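Local coordinates for protein MSM0273 (Mycobacterium smegmatis, PDB 5L37) that forms a pentameric building block of the RMM bacterial microcompartment shell and, as in related EutN/CcmL proteins, probably caps its vertices, at residues R3-G8 against G47-I52. Numbering follows the deposited sequence.
Sequences RATVTG and GEHVLI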
# COMPACT_ATOMS: atom_id res chain seq x y z
N ARG C 3 2.63 -4.45 -15.33
CA ARG C 3 2.18 -5.13 -16.55
C ARG C 3 1.60 -6.48 -16.14
O ARG C 3 2.22 -7.20 -15.35
CB ARG C 3 3.36 -5.32 -17.53
CG ARG C 3 3.96 -4.05 -18.02
CD ARG C 3 5.06 -4.30 -19.06
NE ARG C 3 6.09 -5.20 -18.61
CZ ARG C 3 6.24 -6.45 -19.05
NH1 ARG C 3 5.41 -6.96 -19.97
NH2 ARG C 3 7.22 -7.20 -18.58
N ALA C 4 0.45 -6.82 -16.71
CA ALA C 4 -0.18 -8.10 -16.43
C ALA C 4 -0.87 -8.60 -17.66
O ALA C 4 -1.04 -7.85 -18.65
CB ALA C 4 -1.18 -7.93 -15.31
N THR C 5 -1.26 -9.87 -17.62
CA THR C 5 -2.01 -10.49 -18.70
C THR C 5 -3.34 -10.93 -18.15
O THR C 5 -3.39 -11.58 -17.10
CB THR C 5 -1.25 -11.72 -19.28
OG1 THR C 5 0.04 -11.27 -19.75
CG2 THR C 5 -2.01 -12.34 -20.44
N VAL C 6 -4.42 -10.58 -18.85
CA VAL C 6 -5.76 -11.04 -18.48
C VAL C 6 -5.90 -12.54 -18.73
O VAL C 6 -5.60 -13.05 -19.83
CB VAL C 6 -6.86 -10.32 -19.27
CG1 VAL C 6 -8.24 -10.81 -18.81
CG2 VAL C 6 -6.75 -8.77 -19.08
N THR C 7 -6.33 -13.27 -17.71
CA THR C 7 -6.41 -14.73 -17.85
C THR C 7 -7.85 -15.21 -17.79
O THR C 7 -8.17 -16.33 -18.24
CB THR C 7 -5.60 -15.44 -16.77
OG1 THR C 7 -6.00 -14.96 -15.48
CG2 THR C 7 -4.10 -15.15 -16.93
N GLY C 8 -8.75 -14.39 -17.28
CA GLY C 8 -10.14 -14.82 -17.22
C GLY C 8 -11.08 -13.84 -16.57
O GLY C 8 -10.67 -12.78 -16.12
N GLY C 47 -6.10 -12.79 -22.49
CA GLY C 47 -4.87 -12.88 -23.25
C GLY C 47 -4.26 -11.52 -23.48
O GLY C 47 -3.11 -11.40 -23.90
N GLU C 48 -5.02 -10.47 -23.21
CA GLU C 48 -4.54 -9.12 -23.44
C GLU C 48 -3.52 -8.66 -22.40
O GLU C 48 -3.63 -8.97 -21.21
CB GLU C 48 -5.71 -8.15 -23.43
CG GLU C 48 -5.37 -6.73 -23.76
CD GLU C 48 -6.62 -5.88 -23.89
OE1 GLU C 48 -7.74 -6.46 -23.99
OE2 GLU C 48 -6.50 -4.64 -23.85
N HIS C 49 -2.52 -7.95 -22.85
CA HIS C 49 -1.53 -7.39 -21.95
C HIS C 49 -1.94 -6.00 -21.52
O HIS C 49 -2.15 -5.13 -22.36
CB HIS C 49 -0.16 -7.36 -22.63
CG HIS C 49 0.26 -8.70 -23.13
ND1 HIS C 49 0.57 -9.73 -22.29
CD2 HIS C 49 0.40 -9.17 -24.39
CE1 HIS C 49 0.86 -10.81 -23.01
NE2 HIS C 49 0.77 -10.49 -24.28
N VAL C 50 -2.02 -5.80 -20.20
CA VAL C 50 -2.61 -4.57 -19.66
C VAL C 50 -1.70 -3.97 -18.59
O VAL C 50 -0.80 -4.63 -18.08
CB VAL C 50 -4.00 -4.82 -19.05
CG1 VAL C 50 -5.00 -5.28 -20.14
CG2 VAL C 50 -3.93 -5.87 -17.97
N LEU C 51 -1.98 -2.72 -18.27
CA LEU C 51 -1.29 -1.95 -17.25
C LEU C 51 -2.25 -1.74 -16.08
O LEU C 51 -3.38 -1.31 -16.31
CB LEU C 51 -0.87 -0.60 -17.85
CG LEU C 51 0.04 0.29 -17.04
CD1 LEU C 51 1.37 -0.51 -16.78
CD2 LEU C 51 0.24 1.59 -17.83
N ILE C 52 -1.83 -2.06 -14.86
CA ILE C 52 -2.69 -2.00 -13.68
C ILE C 52 -2.17 -1.00 -12.67
O ILE C 52 -0.94 -0.98 -12.40
CB ILE C 52 -2.79 -3.37 -13.01
CG1 ILE C 52 -3.57 -4.25 -14.01
CG2 ILE C 52 -3.52 -3.27 -11.66
CD1 ILE C 52 -3.55 -5.66 -13.63
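Ala4 and Val50 exchange two backbone hydrogen bonds, which fixes the antiparallel register of strand 2-9 against strand 49-54: Ala4 N gives to Val50 O at 2.9 Å, and Val50 N returns to Ala4 O at 2.8 Å with an almost straight N-H...O angle of 173°. On the Gly47 side of this pair, Val6 N donates to Glu48 O. Gly47 N then reaches Val6 O at 2.7 Å, so backbone bonding runs past the start of the strand at His49 into the turn before it. The CA-H groups of Arg3 and His49 add weaker contacts to Val50 O and Ala4 O.

The polar side-chain contact comes from the non-hydrogen-bonded pair Thr5 and His49, which lie alongside each other and point the same way. Thr5 OG1 meets His49 ND1 at the edge of the imidazole, near its plane, in a 3.0 Å hydrogen bond; His49 ND1 also has a weak hydrogen bond to Glu30. With CG anti to the carbonyl carbon (chi1 -55°), the His49 ring is placed so that Gly47 O lies over the centre of one face, 4.0 Å above the ring plane.

Strand 2-9 runs between strands 23-29 and 49-54 in an antiparallel sheet whose outermost strands in this chain are 35-40 and 71-76, consistent with the OB-like barrel of the EutN/CcmL family.

Apolar contacts gather on the sheet face bearing Ala4 and Val50. Ile52 CD1 touches Ala4 CB at 3.7 Å, carried out to it by a chain extended at chi2 (170°). The Val6 and Val50 side chains cross obliquely, with Val6 CG2 4.0 Å from Val50 CG1. Val27 also packs on Ala4 and Ile52, Ile73 approaches Val50 and Ile52 from strand 71-76, and toward the Arg3 end Ile37 of a neighbouring subunit packs on Arg3 and Leu51.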